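Putative (Helicobacter pylori, PDB 4O8S) is a member of the nucleotidyltransferase superfamily, related to AbiEii-type toxins, and probably transfers nucleotidyl groups. Local coordinates at residues 26-31 and 45-50; 37-42 and 149-154; 145-150 and 188-193. All coordinates share one frame; numbering follows the deposited sequence.

Contact 1: 26-31 and 45-50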
loop_
_atom_site.group_PDB
_atom_site.type_symbol
_atom_site.label_atom_id
_atom_site.label_comp_id
_atom_site.label_asym_id
_atom_site.label_seq_id
_atom_site.Cartn_x
_atom_site.Cartn_y
_atom_site.Cartn_z
ATOM N N VAL A 26 -1.258 -5.064 -11.695
ATOM C CA VAL A 26 -2.102 -4.333 -10.751
ATOM C C VAL A 26 -1.256 -3.853 -9.574
ATOM O O VAL A 26 -0.680 -4.685 -8.838
ATOM C CB VAL A 26 -3.205 -5.244 -10.183
ATOM C CG1 VAL A 26 -4.171 -4.431 -9.267
ATOM C CG2 VAL A 26 -3.949 -5.960 -11.322
ATOM N N LEU A 27 -1.166 -2.532 -9.400
ATOM C CA LEU A 27 -0.454 -1.933 -8.259
ATOM C C LEU A 27 -1.224 -2.198 -6.979
ATOM O O LEU A 27 -2.450 -2.034 -6.936
ATOM C CB LEU A 27 -0.302 -0.426 -8.452
ATOM C CG LEU A 27 0.576 0.410 -7.506
ATOM C CD1 LEU A 27 2.062 0.117 -7.743
ATOM C CD2 LEU A 27 0.277 1.915 -7.690
ATOM N N LYS A 28 -0.515 -2.621 -5.931
ATOM C CA LYS A 28 -1.148 -2.884 -4.658
ATOM C C LYS A 28 -0.358 -2.230 -3.534
ATOM O O LYS A 28 0.534 -1.417 -3.774
ATOM C CB LYS A 28 -1.256 -4.392 -4.407
ATOM C CG LYS A 28 0.107 -5.090 -4.427
ATOM C CD LYS A 28 -0.022 -6.585 -4.109
ATOM C CE LYS A 28 1.366 -7.255 -4.187
ATOM N NZ LYS A 28 1.282 -8.707 -3.879
ATOM N N GLY A 29 -0.723 -2.579 -2.309
ATOM C CA GLY A 29 -0.019 -2.139 -1.126
ATOM C C GLY A 29 0.077 -0.649 -0.918
ATOM O O GLY A 29 -0.829 0.132 -1.294
ATOM N N GLU A 30 1.200 -0.245 -0.335
ATOM C CA GLU A 30 1.345 1.105 0.184
ATOM C C GLU A 30 1.340 2.164 -0.885
ATOM O O GLU A 30 0.721 3.222 -0.731
ATOM C CB GLU A 30 2.610 1.180 1.041
ATOM C CG GLU A 30 2.409 0.337 2.290
ATOM C CD GLU A 30 3.691 0.029 3.034
ATOM O OE1 GLU A 30 4.726 0.693 2.773
ATOM O OE2 GLU A 30 3.641 -0.872 3.904
ATOM N N THR A 31 2.032 1.898 -1.979
ATOM C CA THR A 31 2.122 2.909 -3.015
ATOM C C THR A 31 0.820 2.980 -3.818
ATOM O O THR A 31 0.546 3.994 -4.460
ATOM C CB THR A 31 3.405 2.728 -3.860
ATOM O OG1 THR A 31 4.547 2.830 -2.974
ATOM C CG2 THR A 31 3.531 3.796 -4.967
ATOM N N ASP A 45 8.270 2.227 -2.601
ATOM C CA ASP A 45 8.415 0.969 -3.346
ATOM C C ASP A 45 7.213 0.719 -4.274
ATOM O O ASP A 45 6.108 1.182 -3.987
ATOM C CB ASP A 45 8.562 -0.212 -2.374
ATOM C CG ASP A 45 9.769 -0.067 -1.450
ATOM O OD1 ASP A 45 10.766 0.582 -1.868
ATOM O OD2 ASP A 45 9.724 -0.606 -0.312
ATOM N N LEU A 46 7.413 -0.013 -5.373
ATOM C CA LEU A 46 6.280 -0.391 -6.211
ATOM C C LEU A 46 6.027 -1.890 -6.074
ATOM O O LEU A 46 6.964 -2.707 -6.218
ATOM C CB LEU A 46 6.518 -0.023 -7.676
ATOM C CG LEU A 46 6.535 1.451 -8.091
ATOM C CD1 LEU A 46 6.884 1.548 -9.558
ATOM C CD2 LEU A 46 5.179 2.097 -7.836
ATOM N N ASP A 47 4.778 -2.259 -5.788
ATOM C CA ASP A 47 4.415 -3.661 -5.616
ATOM C C ASP A 47 3.196 -3.984 -6.485
ATOM O O ASP A 47 2.175 -3.275 -6.433
ATOM C CB ASP A 47 4.108 -3.942 -4.136
ATOM C CG ASP A 47 4.324 -5.400 -3.750
ATOM O OD1 ASP A 47 4.914 -6.178 -4.551
ATOM O OD2 ASP A 47 3.933 -5.777 -2.624
ATOM N N PHE A 48 3.301 -5.052 -7.275
ATOM C CA PHE A 48 2.236 -5.426 -8.208
ATOM C C PHE A 48 1.803 -6.867 -8.046
ATOM O O PHE A 48 2.567 -7.712 -7.532
ATOM C CB PHE A 48 2.712 -5.275 -9.650
ATOM C CG PHE A 48 3.091 -3.882 -10.040
ATOM C CD1 PHE A 48 4.391 -3.434 -9.859
ATOM C CD2 PHE A 48 2.165 -3.035 -10.648
ATOM C CE1 PHE A 48 4.769 -2.128 -10.262
ATOM C CE2 PHE A 48 2.522 -1.747 -11.045
ATOM C CZ PHE A 48 3.827 -1.290 -10.847
ATOM N N ASP A 49 0.577 -7.149 -8.479
ATOM C CA ASP A 49 0.151 -8.520 -8.777
ATOM C C ASP A 49 0.008 -8.576 -10.285
ATOM O O ASP A 49 -0.300 -7.561 -10.913
ATOM C CB ASP A 49 -1.217 -8.847 -8.178
ATOM C CG ASP A 49 -1.165 -9.109 -6.699
ATOM O OD1 ASP A 49 -0.111 -9.583 -6.195
ATOM O OD2 ASP A 49 -2.189 -8.832 -6.032
ATOM N N CYS A 50 0.237 -9.750 -10.864
ATOM C CA CYS A 50 0.031 -9.956 -12.286
ATOM C C CYS A 50 -0.188 -11.442 -12.524
ATOM O O CYS A 50 0.485 -12.268 -11.908
ATOM C CB CYS A 50 1.258 -9.495 -13.062
ATOM S SG CYS A 50 0.923 -9.126 -14.809
HETATM O O HOH W 1 3.034 -0.488 -4.358
HETATM O O HOH W 2 4.016 -0.407 -1.881
#

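Contact 2: 37-42 and 149-154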
loop_
_atom_site.group_PDB
_atom_site.type_symbol
_atom_site.label_atom_id
_atom_site.label_comp_id
_atom_site.label_asym_id
_atom_site.label_seq_id
_atom_site.Cartn_x
_atom_site.Cartn_y
_atom_site.Cartn_z
ATOM N N TYR A 37 -5.154 6.567 -3.662
ATOM C CA TYR A 37 -6.200 6.794 -2.674
ATOM C C TYR A 37 -5.959 7.918 -1.672
ATOM O O TYR A 37 -6.692 8.025 -0.681
ATOM C CB TYR A 37 -6.527 5.490 -1.952
ATOM C CG TYR A 37 -7.010 4.388 -2.885
ATOM C CD1 TYR A 37 -8.262 4.465 -3.494
ATOM C CD2 TYR A 37 -6.217 3.268 -3.145
ATOM C CE1 TYR A 37 -8.714 3.455 -4.338
ATOM C CE2 TYR A 37 -6.658 2.246 -3.985
ATOM C CZ TYR A 37 -7.904 2.345 -4.577
ATOM O OH TYR A 37 -8.367 1.343 -5.402
ATOM N N GLY A 38 -4.949 8.745 -1.914
ATOM C CA GLY A 38 -4.735 9.928 -1.093
ATOM C C GLY A 38 -4.022 9.724 0.237
ATOM O O GLY A 38 -4.152 10.544 1.160
ATOM N N LEU A 39 -3.262 8.638 0.359
ATOM C CA LEU A 39 -2.515 8.403 1.593
ATOM C C LEU A 39 -1.656 9.630 1.934
ATOM O O LEU A 39 -0.978 10.178 1.057
ATOM C CB LEU A 39 -1.610 7.169 1.434
ATOM C CG LEU A 39 -0.758 6.764 2.642
ATOM C CD1 LEU A 39 -1.620 6.270 3.782
ATOM C CD2 LEU A 39 0.246 5.665 2.227
ATOM N N ASN A 40 -1.660 10.053 3.197
ATOM C CA ASN A 40 -0.943 11.276 3.568
ATOM C C ASN A 40 0.429 11.031 4.214
ATOM O O ASN A 40 0.819 11.715 5.167
ATOM C CB ASN A 40 -1.814 12.179 4.460
ATOM C CG ASN A 40 -2.224 11.499 5.738
ATOM O OD1 ASN A 40 -2.343 10.267 5.792
ATOM N ND2 ASN A 40 -2.423 12.287 6.791
ATOM N N ARG A 41 1.151 10.039 3.697
ATOM C CA ARG A 41 2.576 9.887 3.990
ATOM C C ARG A 41 3.153 9.440 2.663
ATOM O O ARG A 41 2.414 8.943 1.803
ATOM C CB ARG A 41 2.813 8.826 5.068
ATOM C CG ARG A 41 2.455 7.394 4.636
ATOM C CD ARG A 41 2.955 6.369 5.659
ATOM N NE ARG A 41 2.662 4.989 5.268
ATOM C CZ ARG A 41 3.414 4.292 4.417
ATOM N NH1 ARG A 41 4.490 4.858 3.885
ATOM N NH2 ARG A 41 3.098 3.034 4.096
ATOM N N PHE A 42 4.447 9.640 2.469
ATOM C CA PHE A 42 5.107 9.208 1.247
ATOM C C PHE A 42 5.284 7.694 1.237
ATOM O O PHE A 42 5.244 7.046 2.298
ATOM C CB PHE A 42 6.475 9.889 1.132
ATOM C CG PHE A 42 7.042 9.888 -0.261
ATOM C CD1 PHE A 42 6.280 10.336 -1.336
ATOM C CD2 PHE A 42 8.351 9.458 -0.495
ATOM C CE1 PHE A 42 6.808 10.342 -2.634
ATOM C CE2 PHE A 42 8.883 9.467 -1.784
ATOM C CZ PHE A 42 8.107 9.909 -2.853
ATOM N N ASP A 149 2.119 -0.069 8.935
ATOM C CA ASP A 149 0.890 -0.845 8.911
ATOM C C ASP A 149 -0.176 -0.166 9.776
ATOM O O ASP A 149 -1.364 -0.127 9.425
ATOM C CB ASP A 149 1.149 -2.268 9.403
ATOM C CG ASP A 149 2.051 -3.056 8.458
ATOM O OD1 ASP A 149 2.143 -2.667 7.271
ATOM O OD2 ASP A 149 2.668 -4.056 8.907
ATOM N N LEU A 150 0.256 0.373 10.911
ATOM C CA LEU A 150 -0.658 1.066 11.810
ATOM C C LEU A 150 -1.137 2.376 11.196
ATOM O O LEU A 150 -2.340 2.662 11.189
ATOM C CB LEU A 150 0.023 1.340 13.152
ATOM C CG LEU A 150 -0.853 2.075 14.167
ATOM C CD1 LEU A 150 -2.158 1.324 14.414
ATOM C CD2 LEU A 150 -0.101 2.259 15.469
ATOM N N PHE A 151 -0.200 3.163 10.674
ATOM C CA PHE A 151 -0.535 4.424 10.026
ATOM C C PHE A 151 -1.567 4.189 8.927
ATOM O O PHE A 151 -2.589 4.888 8.826
ATOM C CB PHE A 151 0.717 5.011 9.382
ATOM C CG PHE A 151 0.506 6.378 8.775
ATOM C CD1 PHE A 151 -0.055 6.521 7.504
ATOM C CD2 PHE A 151 0.875 7.527 9.477
ATOM C CE1 PHE A 151 -0.254 7.791 6.941
ATOM C CE2 PHE A 151 0.674 8.805 8.933
ATOM C CZ PHE A 151 0.112 8.936 7.659
ATOM N N ASP A 152 -1.274 3.212 8.077
ATOM C CA ASP A 152 -2.120 2.958 6.922
ATOM C C ASP A 152 -3.491 2.437 7.306
ATOM O O ASP A 152 -4.503 2.875 6.732
ATOM C CB ASP A 152 -1.436 2.003 5.947
ATOM C CG ASP A 152 -0.105 2.534 5.462
ATOM O OD1 ASP A 152 0.114 3.756 5.565
ATOM O OD2 ASP A 152 0.722 1.731 4.976
ATOM N N LEU A 153 -3.540 1.512 8.268
ATOM C CA LEU A 153 -4.826 0.968 8.710
ATOM C C LEU A 153 -5.687 2.045 9.371
ATOM O O LEU A 153 -6.907 2.056 9.211
ATOM C CB LEU A 153 -4.643 -0.224 9.654
ATOM C CG LEU A 153 -4.354 -1.554 8.937
ATOM C CD1 LEU A 153 -4.112 -2.663 9.959
ATOM C CD2 LEU A 153 -5.518 -1.912 8.022
ATOM N N HIS A 154 -5.038 2.949 10.106
ATOM C CA HIS A 154 -5.716 4.090 10.707
ATOM C C HIS A 154 -6.265 5.001 9.606
ATOM O O HIS A 154 -7.417 5.419 9.662
ATOM C CB HIS A 154 -4.742 4.838 11.618
ATOM C CG HIS A 154 -5.259 6.148 12.118
ATOM N ND1 HIS A 154 -5.122 7.324 11.406
ATOM C CD2 HIS A 154 -5.903 6.475 13.266
ATOM C CE1 HIS A 154 -5.667 8.315 12.091
ATOM N NE2 HIS A 154 -6.147 7.825 13.223
#

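Contact 3: 145-150 and 188-193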
loop_
_atom_site.group_PDB
_atom_site.type_symbol
_atom_site.label_atom_id
_atom_site.label_comp_id
_atom_site.label_asym_id
_atom_site.label_seq_id
_atom_site.Cartn_x
_atom_site.Cartn_y
_atom_site.Cartn_z
ATOM N N THR A 145 6.391 -6.300 11.983
ATOM C CA THR A 145 6.218 -5.238 12.962
ATOM C C THR A 145 6.744 -3.942 12.365
ATOM O O THR A 145 7.906 -3.568 12.563
ATOM C CB THR A 145 6.942 -5.576 14.279
ATOM O OG1 THR A 145 6.397 -6.792 14.822
ATOM C CG2 THR A 145 6.771 -4.444 15.295
ATOM N N LYS A 146 5.882 -3.270 11.604
ATOM C CA LYS A 146 6.259 -2.037 10.916
ATOM C C LYS A 146 5.168 -1.002 11.144
ATOM O O LYS A 146 3.987 -1.250 10.863
ATOM C CB LYS A 146 6.466 -2.295 9.420
ATOM C CG LYS A 146 7.738 -3.098 9.087
ATOM C CD LYS A 146 9.009 -2.356 9.527
ATOM C CE LYS A 146 10.272 -3.124 9.154
ATOM N NZ LYS A 146 11.492 -2.323 9.493
ATOM N N ALA A 147 5.565 0.153 11.659
ATOM C CA ALA A 147 4.601 1.155 12.082
ATOM C C ALA A 147 3.716 1.649 10.929
ATOM O O ALA A 147 2.591 2.120 11.153
ATOM C CB ALA A 147 5.316 2.303 12.742
ATOM N N ARG A 148 4.228 1.546 9.703
ATOM C CA ARG A 148 3.457 1.915 8.516
ATOM C C ARG A 148 2.142 1.170 8.445
ATOM O O ARG A 148 1.156 1.711 7.940
ATOM C CB ARG A 148 4.261 1.636 7.252
ATOM C CG ARG A 148 5.400 2.603 7.055
ATOM C CD ARG A 148 6.432 2.084 6.047
ATOM N NE ARG A 148 7.663 2.866 6.148
ATOM C CZ ARG A 148 8.670 2.820 5.273
ATOM N NH1 ARG A 148 8.608 2.034 4.196
ATOM N NH2 ARG A 148 9.743 3.572 5.479
ATOM N N ASP A 149 2.119 -0.069 8.935
ATOM C CA ASP A 149 0.890 -0.845 8.911
ATOM C C ASP A 149 -0.176 -0.166 9.776
ATOM O O ASP A 149 -1.364 -0.127 9.425
ATOM C CB ASP A 149 1.149 -2.268 9.403
ATOM C CG ASP A 149 2.051 -3.056 8.458
ATOM O OD1 ASP A 149 2.143 -2.667 7.271
ATOM O OD2 ASP A 149 2.668 -4.056 8.907
ATOM N N LEU A 150 0.256 0.373 10.911
ATOM C CA LEU A 150 -0.658 1.066 11.810
ATOM C C LEU A 150 -1.137 2.376 11.196
ATOM O O LEU A 150 -2.340 2.662 11.189
ATOM C CB LEU A 150 0.023 1.340 13.152
ATOM C CG LEU A 150 -0.853 2.075 14.167
ATOM C CD1 LEU A 150 -2.158 1.324 14.414
ATOM C CD2 LEU A 150 -0.101 2.259 15.469
ATOM N N VAL A 188 9.548 2.194 18.760
ATOM C CA VAL A 188 10.917 2.220 18.234
ATOM C C VAL A 188 10.914 2.408 16.716
ATOM O O VAL A 188 11.640 3.259 16.181
ATOM C CB VAL A 188 11.706 0.934 18.591
ATOM C CG1 VAL A 188 13.009 0.852 17.773
ATOM C CG2 VAL A 188 11.992 0.884 20.095
ATOM N N ASP A 189 10.094 1.618 16.031
ATOM C CA ASP A 189 10.039 1.683 14.581
ATOM C C ASP A 189 9.586 3.069 14.112
ATOM O O ASP A 189 10.183 3.628 13.196
ATOM C CB ASP A 189 9.130 0.593 14.018
ATOM C CG ASP A 189 9.341 0.378 12.526
ATOM O OD1 ASP A 189 10.527 0.253 12.110
ATOM O OD2 ASP A 189 8.332 0.350 11.773
ATOM N N VAL A 190 8.567 3.641 14.758
ATOM C CA VAL A 190 8.129 5.001 14.407
ATOM C C VAL A 190 9.271 6.015 14.443
ATOM O O VAL A 190 9.490 6.748 13.474
ATOM C CB VAL A 190 7.017 5.534 15.334
ATOM C CG1 VAL A 190 6.800 7.018 15.078
ATOM C CG2 VAL A 190 5.721 4.779 15.128
ATOM N N LYS A 191 10.000 6.067 15.559
ATOM C CA LYS A 191 11.051 7.072 15.718
ATOM C C LYS A 191 12.182 6.907 14.701
ATOM O O LYS A 191 12.836 7.882 14.314
ATOM C CB LYS A 191 11.606 7.040 17.147
ATOM C CG LYS A 191 10.529 7.235 18.215
ATOM C CD LYS A 191 9.852 8.596 18.087
ATOM C CE LYS A 191 8.655 8.713 19.036
ATOM N NZ LYS A 191 7.719 9.845 18.698
ATOM N N LEU A 192 12.394 5.670 14.267
ATOM C CA LEU A 192 13.438 5.356 13.300
ATOM C C LEU A 192 12.969 5.491 11.849
ATOM O O LEU A 192 13.788 5.631 10.944
ATOM C CB LEU A 192 13.970 3.939 13.550
ATOM C CG LEU A 192 14.758 3.744 14.849
ATOM C CD1 LEU A 192 15.114 2.276 15.048
ATOM C CD2 LEU A 192 16.007 4.610 14.828
ATOM N N ASP A 193 11.655 5.450 11.626
ATOM C CA ASP A 193 11.116 5.552 10.268
ATOM C C ASP A 193 10.984 7.017 9.814
ATOM O O ASP A 193 10.123 7.761 10.310
ATOM C CB ASP A 193 9.755 4.848 10.202
ATOM C CG ASP A 193 9.260 4.638 8.772
ATOM O OD1 ASP A 193 9.705 5.361 7.857
ATOM O OD2 ASP A 193 8.410 3.744 8.568
#

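Contact 1: 26-31 and 45-50
Leu27 and Phe48 face each other as a non-hydrogen-bonded pair where strand 26-27 runs antiparallel to strand 46-50, the strand-helix-strand unit that characterises the nucleotidyltransferase fold. The sequence is consistent with the family signature: Gly29 lies between the strand and the body of the helix, and Asp45 and Asp47 stand at the alternating positions whose carboxylates bind divalent metal in related enzymes. With CG of Leu27 opposite its own backbone N (chi1 -171°), CD1 is placed over one face of the Phe48 ring, 4.1 Å from the centroid and offset toward the rim. The same Leu27 CD1 meets Leu46 CD2 at 3.7 Å, and Val17 of helix 4-19 packs against both Leu46 and Phe48.

Val26 and Asp49, the hydrogen-bonded pair, direct their side chains to the other face of the sheet. Lys28 reaches that side as well: its straight chain crosses the Asp49 side chain almost perpendicularly, and NZ forms a salt bridge with Asp49 OD1 at 2.8 Å, coming in from above the carboxylate plane. Asp49 OD2 has a second partner in Arg128, which ties the carboxylate down from both oxygens. Between the backbones, Lys28 N still bonds directly to Asp47 O at 2.8 Å. Beyond it the two backbones separate, and a water takes over, donating to Lys28 O at 2.7 Å and accepting from Asp47 N at 2.9 Å.

Contact 2: 37-42 and 149-154
Arg41 and Asp152 form the salt bridge at the centre of a largely buried loop-to-helix contact, in which the loop joining helix 29-36 to strand 46-50 docks on helix 147-159. The arginine grips the carboxylate side-on: NE reaches Asp152 OD1 and NH2 reaches Asp152 OD2, each pair 2.8 Å apart. Both oxygens offer their syn lone pairs, and the guanidinium and carboxylate planes are only 17° apart. The NH2 bond is close to straight (171°), with its acceptor in the guanidinium plane, whereas OD1 is tilted somewhat out of it. Lys133 forms a further salt bridge with Asp152 OD2, and Glu30 does so with Arg41 NH2, which would help to balance the charges inside the protein.

Phe151, one residue earlier on the helix, packs against the same arginine. Its ring receives the aliphatic part of Arg41 on one face, CD lying 3.9 Å from the ring centroid in a CH-pi contact, while the guanidinium stands steeply to the ring at 78°. Because the arginine chain is extended from CG to NE, it runs past the ring before its head turns to the aspartate. Leu39 CD1 comes to the ring edge, 3.8 Å from Phe151 CE1, and Asn40 OD1 lies 3.4 Å from Phe151 CZ. The bidentate arginine-carboxylate pair, backed by an aromatic ring, thus fastens the connection that precedes the aspartate-bearing strand of the nucleotidyltransferase fold to helix 147-159 of the helical part of the chain.

Contact 3: 145-150 and 188-193
Arg148 and Asp193 make the main ionic link between the start of helix 147-159 and the residue just past the end of helix 179-192. The guanidinium meets the carboxylate with NE and NH2, one nitrogen to each oxygen: NE to Asp193 OD2 at 2.7 Å and NH2 to Asp193 OD1 at 3.0 Å. The two planes are turned 44° against each other, and OD1 is approached from outside the carboxylate plane, although the NH2 bond itself is almost straight (175°). Asp193 OD1 also accepts from Leu195 N, which helps to fix how the carboxylate is rotated. A second salt bridge is long, Lys146 NZ lying 3.8 Å from Asp189 OD1 after the lysine chain bends at its second torsion.

A hydrogen bond to the backbone reinforces the link. Asp189 OD2 uses its anti lone pair to take Ala147 N at 2.8 Å, on the first turn of the helix; the Asp189 side chain swings its carboxylate away from its own backbone N (chi1 -164°) and across to the other segment.

Apolar contact is confined to Ala147 CB against Val190 CG2, a tight 3.5 Å, with Leu202 of helix 202-231 touching Val190 and Leu196 touching Ala147.

Across the two segments every hydrogen-bond donor lies in 145-150 and every acceptor is a carboxylate oxygen of 188-193; Asp189 probably complements the positive end of the helix 147-159 dipole, while Asp193 answers the charge of Arg148.

Contacts 1 and 2 are buried near the centre of the chain, while contact 3 is only partly buried and lies further out. Contact 1 combines backbone bonds and an apolar face with a lysine-aspartate bridge, whereas the other two each rest on an arginine gripping an aspartate side-on. Contacts 2 and 3 share helix 147-159, one holding the loop that precedes strand 46-50 and the other the end of helix 179-192; Arg41 NH2 packs on Arg148 CB where they meet. Glu30, within segment 26-31, joins contacts 1 and 2 through its salt bridge to Arg41, and its carboxylate also packs beside Arg148 of contact 3.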